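Local coordinates for DNA damage response protein Rtt109, putative (PDB 5ZB9) that probably acetylates lysine side chains of histone H3, using acetyl-CoA as donor, in chromatin assembly and the DNA damage response, at residues A[118-123]-A[174-179]; A[72-77]-A[113-118]. All blocks are in the same frame, centred on the assembly; numbering follows the deposited sequence.

Interaction 1: residues A[118-123]-A[174-179]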
loop_
_atom_site.group_PDB
_atom_site.type_symbol
_atom_site.label_atom_id
_atom_site.label_comp_id
_atom_site.label_asym_id
_atom_site.label_seq_id
_atom_site.Cartn_x
_atom_site.Cartn_y
_atom_site.Cartn_z
ATOM N N ALA A 118 -2.088 5.178 -10.751
ATOM C CA ALA A 118 -3.466 5.590 -10.977
ATOM C C ALA A 118 -4.418 4.961 -9.972
ATOM O O ALA A 118 -5.298 5.635 -9.448
ATOM C CB ALA A 118 -3.892 5.238 -12.401
ATOM N N PHE A 119 -4.242 3.670 -9.708
ATOM C CA PHE A 119 -5.082 2.958 -8.741
ATOM C C PHE A 119 -4.937 3.536 -7.324
ATOM O O PHE A 119 -5.935 3.806 -6.654
ATOM C CB PHE A 119 -4.752 1.458 -8.753
ATOM C CG PHE A 119 -5.759 0.599 -8.033
ATOM C CD1 PHE A 119 -7.121 0.795 -8.215
ATOM C CD2 PHE A 119 -5.341 -0.422 -7.187
ATOM C CE1 PHE A 119 -8.050 -0.006 -7.551
ATOM C CE2 PHE A 119 -6.256 -1.222 -6.523
ATOM C CZ PHE A 119 -7.613 -1.014 -6.703
ATOM N N LEU A 120 -3.701 3.737 -6.874
ATOM C CA LEU A 120 -3.455 4.355 -5.569
ATOM C C LEU A 120 -4.008 5.781 -5.508
ATOM O O LEU A 120 -4.686 6.143 -4.546
ATOM C CB LEU A 120 -1.962 4.355 -5.251
ATOM C CG LEU A 120 -1.344 2.978 -4.972
ATOM C CD1 LEU A 120 0.152 3.070 -4.741
ATOM C CD2 LEU A 120 -2.019 2.340 -3.766
ATOM N N SER A 121 -3.722 6.579 -6.533
ATOM C CA SER A 121 -4.283 7.924 -6.654
ATOM C C SER A 121 -5.796 7.905 -6.498
ATOM O O SER A 121 -6.372 8.694 -5.750
ATOM C CB SER A 121 -3.929 8.543 -8.008
ATOM O OG SER A 121 -3.050 9.636 -7.850
ATOM N N PHE A 122 -6.426 6.983 -7.216
ATOM C CA PHE A 122 -7.868 6.811 -7.172
ATOM C C PHE A 122 -8.362 6.535 -5.759
ATOM O O PHE A 122 -9.314 7.163 -5.301
ATOM C CB PHE A 122 -8.280 5.677 -8.109
ATOM C CG PHE A 122 -9.723 5.298 -8.003
ATOM C CD1 PHE A 122 -10.706 6.098 -8.562
ATOM C CD2 PHE A 122 -10.099 4.136 -7.361
ATOM C CE1 PHE A 122 -12.036 5.751 -8.471
ATOM C CE2 PHE A 122 -11.430 3.787 -7.270
ATOM C CZ PHE A 122 -12.396 4.598 -7.828
ATOM N N LEU A 123 -7.708 5.607 -5.061
ATOM C CA LEU A 123 -8.153 5.225 -3.725
ATOM C C LEU A 123 -7.924 6.357 -2.722
ATOM O O LEU A 123 -8.684 6.505 -1.766
ATOM C CB LEU A 123 -7.445 3.945 -3.266
ATOM C CG LEU A 123 -7.706 2.701 -4.129
ATOM C CD1 LEU A 123 -6.801 1.539 -3.732
ATOM C CD2 LEU A 123 -9.180 2.284 -4.084
ATOM N N ASP A 174 6.020 8.823 -6.057
ATOM C CA ASP A 174 6.494 10.198 -6.276
ATOM C C ASP A 174 5.444 11.151 -6.886
ATOM O O ASP A 174 5.247 12.243 -6.362
ATOM C CB ASP A 174 7.761 10.189 -7.145
ATOM C CG ASP A 174 8.568 11.476 -7.026
ATOM O OD1 ASP A 174 8.728 11.987 -5.900
ATOM O OD2 ASP A 174 9.051 11.982 -8.056
ATOM N N PRO A 175 4.754 10.748 -7.976
ATOM C CA PRO A 175 3.776 11.693 -8.538
ATOM C C PRO A 175 2.560 11.918 -7.642
ATOM O O PRO A 175 1.952 12.990 -7.694
ATOM C CB PRO A 175 3.355 11.027 -9.852
ATOM C CG PRO A 175 4.440 10.073 -10.166
ATOM C CD PRO A 175 4.904 9.564 -8.839
ATOM N N ILE A 176 2.200 10.925 -6.838
ATOM C CA ILE A 176 1.120 11.121 -5.882
ATOM C C ILE A 176 1.556 12.152 -4.862
ATOM O O ILE A 176 0.834 13.110 -4.580
ATOM C CB ILE A 176 0.742 9.831 -5.156
ATOM C CG1 ILE A 176 0.444 8.727 -6.160
ATOM C CG2 ILE A 176 -0.452 10.069 -4.250
ATOM C CD1 ILE A 176 -0.043 7.453 -5.520
ATOM N N LEU A 177 2.755 11.931 -4.325
ATOM C CA LEU A 177 3.376 12.816 -3.351
ATOM C C LEU A 177 3.366 14.263 -3.833
ATOM O O LEU A 177 3.025 15.173 -3.086
ATOM C CB LEU A 177 4.816 12.354 -3.070
ATOM C CG LEU A 177 5.809 13.317 -2.399
ATOM C CD1 LEU A 177 5.448 13.615 -0.957
ATOM C CD2 LEU A 177 7.225 12.766 -2.489
ATOM N N ARG A 178 3.714 14.465 -5.098
ATOM C CA ARG A 178 3.968 15.805 -5.598
ATOM C C ARG A 178 2.729 16.526 -6.127
ATOM O O ARG A 178 2.837 17.603 -6.700
ATOM C CB ARG A 178 5.050 15.744 -6.671
ATOM C CG ARG A 178 6.380 15.356 -6.076
ATOM C CD ARG A 178 7.493 15.420 -7.073
ATOM N NE ARG A 178 8.717 14.858 -6.515
ATOM C CZ ARG A 178 9.556 15.533 -5.743
ATOM N NH1 ARG A 178 9.303 16.799 -5.439
ATOM N NH2 ARG A 178 10.651 14.940 -5.277
ATOM N N GLU A 179 1.557 15.934 -5.923
ATOM C CA GLU A 179 0.304 16.638 -6.153
ATOM C C GLU A 179 -0.050 17.469 -4.927
ATOM O O GLU A 179 -0.978 18.272 -4.958
ATOM C CB GLU A 179 -0.824 15.657 -6.475
ATOM C CG GLU A 179 -0.883 15.261 -7.947
ATOM C CD GLU A 179 -1.023 16.468 -8.871
ATOM O OE1 GLU A 179 0.013 16.949 -9.391
ATOM O OE2 GLU A 179 -2.170 16.937 -9.075
#
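Ile-176 does the touching from its side: its CD1 reaches across to CB of Leu-120, 3.7 Å away, and also lies 3.9 Å from the backbone N of Ser-121. The side chain gets there because CG1 stands beside its own backbone N (chi1 -53°) and CD1 then extends straight on (chi2 -175°), which brings one methyl against the flank of the other helix. Further back along the same branch, CG1 passes the Ser-121 hydroxyl, with OG 4.0 Å away. No hydrogen bond crosses between the segments; this is apolar packing at a close backbone approach, CA of Ser-121 and CA of Ile-176 being 6.3 Å apart. Behind Ile-176 the last turn of its helix is kinked at Pro-175, whose N makes no bond to the preceding turn. On the side turned from helix 111-127, Arg-178 NE makes a bent salt bridge to Asp-174 OD1 at 2.9 Å, approached from the syn side but 34° out of the carboxylate plane and tilted from the guanidinium plane as well. That carboxylate is gripped further by Thr-224 and Trp-235, and Arg-178 has a second acidic partner in Asp-228. Helix 111-127 is flanked on several sides: Leu-120 and Ser-121 meet the end of helix 162-177, while Phe-119 and Leu-123 pack on strands 50-61 and 71-82, and Phe-119 and Phe-122 also touch helix 9-16.

Interaction 2: residues A[72-77]-A[113-118]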
loop_
_atom_site.group_PDB
_atom_site.type_symbol
_atom_site.label_atom_id
_atom_site.label_comp_id
_atom_site.label_asym_id
_atom_site.label_seq_id
_atom_site.Cartn_x
_atom_site.Cartn_y
_atom_site.Cartn_z
ATOM N N ILE A 72 -4.783 -11.622 -18.385
ATOM C CA ILE A 72 -4.399 -10.767 -17.274
ATOM C C ILE A 72 -2.907 -10.451 -17.324
ATOM O O ILE A 72 -2.084 -11.348 -17.473
ATOM C CB ILE A 72 -4.744 -11.426 -15.927
ATOM C CG1 ILE A 72 -6.254 -11.412 -15.703
ATOM C CG2 ILE A 72 -4.037 -10.722 -14.784
ATOM C CD1 ILE A 72 -6.678 -12.185 -14.480
ATOM N N ILE A 73 -2.558 -9.177 -17.198
ATOM C CA ILE A 73 -1.153 -8.789 -17.199
ATOM C C ILE A 73 -0.671 -8.280 -15.843
ATOM O O ILE A 73 0.532 -8.208 -15.596
ATOM C CB ILE A 73 -0.870 -7.703 -18.244
ATOM C CG1 ILE A 73 -1.684 -6.447 -17.930
ATOM C CG2 ILE A 73 -1.165 -8.224 -19.636
ATOM C CD1 ILE A 73 -1.157 -5.205 -18.595
ATOM N N PHE A 74 -1.599 -7.933 -14.960
ATOM C CA PHE A 74 -1.219 -7.298 -13.712
ATOM C C PHE A 74 -2.316 -7.418 -12.676
ATOM O O PHE A 74 -3.494 -7.338 -13.000
ATOM C CB PHE A 74 -0.883 -5.824 -13.951
ATOM C CG PHE A 74 -0.283 -5.134 -12.759
ATOM C CD1 PHE A 74 0.981 -5.486 -12.297
ATOM C CD2 PHE A 74 -0.968 -4.116 -12.111
ATOM C CE1 PHE A 74 1.548 -4.846 -11.196
ATOM C CE2 PHE A 74 -0.408 -3.467 -11.017
ATOM C CZ PHE A 74 0.852 -3.834 -10.557
ATOM N N GLY A 75 -1.922 -7.616 -11.426
ATOM C CA GLY A 75 -2.872 -7.665 -10.336
ATOM C C GLY A 75 -2.342 -6.901 -9.137
ATOM O O GLY A 75 -1.176 -7.052 -8.759
ATOM N N ILE A 76 -3.184 -6.069 -8.538
ATOM C CA ILE A 76 -2.756 -5.339 -7.356
ATOM C C ILE A 76 -3.857 -5.318 -6.308
ATOM O O ILE A 76 -5.003 -4.949 -6.596
ATOM C CB ILE A 76 -2.305 -3.896 -7.712
ATOM C CG1 ILE A 76 -1.951 -3.117 -6.456
ATOM C CG2 ILE A 76 -3.359 -3.156 -8.542
ATOM C CD1 ILE A 76 -1.271 -1.811 -6.751
ATOM N N GLU A 77 -3.515 -5.763 -5.099
ATOM C CA GLU A 77 -4.453 -5.710 -3.987
ATOM C C GLU A 77 -4.072 -4.586 -3.044
ATOM O O GLU A 77 -2.905 -4.421 -2.696
ATOM C CB GLU A 77 -4.504 -7.032 -3.222
ATOM C CG GLU A 77 -5.544 -7.023 -2.097
ATOM C CD GLU A 77 -5.629 -8.342 -1.338
ATOM O OE1 GLU A 77 -6.724 -8.948 -1.313
ATOM O OE2 GLU A 77 -4.610 -8.767 -0.750
ATOM N N ARG A 113 3.751 0.658 -13.795
ATOM C CA ARG A 113 3.956 1.782 -12.885
ATOM C C ARG A 113 2.789 2.754 -12.992
ATOM O O ARG A 113 2.262 3.211 -11.981
ATOM C CB ARG A 113 5.277 2.509 -13.168
ATOM C CG ARG A 113 5.511 3.733 -12.268
ATOM C CD ARG A 113 6.880 4.399 -12.484
ATOM N NE ARG A 113 7.107 4.836 -13.865
ATOM C CZ ARG A 113 6.485 5.859 -14.449
ATOM N NH1 ARG A 113 5.582 6.568 -13.782
ATOM N NH2 ARG A 113 6.759 6.171 -15.709
ATOM N N LEU A 114 2.376 3.054 -14.221
ATOM C CA LEU A 114 1.271 3.983 -14.459
ATOM C C LEU A 114 -0.036 3.489 -13.844
ATOM O O LEU A 114 -0.777 4.256 -13.217
ATOM C CB LEU A 114 1.092 4.215 -15.957
ATOM C CG LEU A 114 2.184 5.079 -16.588
ATOM C CD1 LEU A 114 1.948 5.233 -18.075
ATOM C CD2 LEU A 114 2.230 6.437 -15.903
ATOM N N ILE A 115 -0.305 2.198 -14.014
ATOM C CA ILE A 115 -1.498 1.589 -13.457
ATOM C C ILE A 115 -1.502 1.660 -11.928
ATOM O O ILE A 115 -2.483 2.112 -11.333
ATOM C CB ILE A 115 -1.636 0.124 -13.916
ATOM C CG1 ILE A 115 -1.879 0.069 -15.425
ATOM C CG2 ILE A 115 -2.771 -0.567 -13.173
ATOM C CD1 ILE A 115 -1.859 -1.325 -15.986
ATOM N N SER A 116 -0.408 1.227 -11.301
ATOM C CA SER A 116 -0.284 1.240 -9.842
ATOM C C SER A 116 -0.467 2.641 -9.253
ATOM O O SER A 116 -1.122 2.811 -8.232
ATOM C CB SER A 116 1.085 0.692 -9.421
ATOM O OG SER A 116 1.326 -0.578 -9.994
ATOM N N ASN A 117 0.154 3.621 -9.901
ATOM C CA ASN A 117 0.036 5.038 -9.577
ATOM C C ASN A 117 -1.429 5.494 -9.641
ATOM O O ASN A 117 -1.953 6.101 -8.706
ATOM C CB ASN A 117 0.922 5.832 -10.558
ATOM C CG ASN A 117 1.018 7.319 -10.242
ATOM O OD1 ASN A 117 0.128 7.918 -9.651
ATOM N ND2 ASN A 117 2.112 7.923 -10.670
ATOM N N ALA A 118 -2.088 5.178 -10.751
ATOM C CA ALA A 118 -3.466 5.590 -10.977
ATOM C C ALA A 118 -4.418 4.961 -9.972
ATOM O O ALA A 118 -5.298 5.635 -9.448
ATOM C CB ALA A 118 -3.892 5.238 -12.401
#
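Phe-74 opens the contact, its ring reaching from strand 71-82 to Ile-115 and Ser-116 of the helix. Just here the strand carries a classic beta bulge, Ile-73 and Phe-74 together facing Val-59 of the neighbouring strand. With CG anti to the backbone N (chi1 -171°), the ring is carried across to the helix. Its CD2 lies 4.1 Å from CG2 of Ile-115, the two side chains running past one another in opposite senses, and CZ comes to 3.3 Å from OG of Ser-116. Both neighbours meet the ring obliquely. The Ser-116 hydroxyl is hydrogen-bonded to the carbonyl O of Leu-112, one turn back in its own helix, so this buried oxygen has a polar partner despite its aromatic neighbour. Two residues on, Ile-76 also points at the helix, and its CD1 approaches Ser-116 OG at a looser 4.3 Å. The axes of strand segment 72-77 and helix segment 113-118 run within 28° of each other and approach to 10.0 Å. This is helix-on-sheet packing in an acetyltransferase core, next to the coenzyme site: Arg-113, Leu-112 and Trp-168, which touches Ser-116, bind CoA in another structure of this protein, though the coenzyme is absent here.

Helix 111-127 is common to both contacts, which share Ala-118; interaction 2 is buried throughout, whereas interaction 1 comes nearer the surface at Ser-121. Interaction 2 sets the earlier part of the helix on the central sheet, and the larger interface there includes an aromatic ring beside a serine hydroxyl. Interaction 1 joins the next turns to the end of helix 162-177 through little more than one aliphatic branch; its charged pair, Asp-174 with Arg-178, lies at the end of the second helix and takes no part in the contact. The two meet directly: Pro-175 and Ile-176 pack on Asn-117, and Phe-119 CD2 lies 3.6 Å from Ile-76 CG2. Interaction 2 lies closer to the CoA-binding residues than interaction 1.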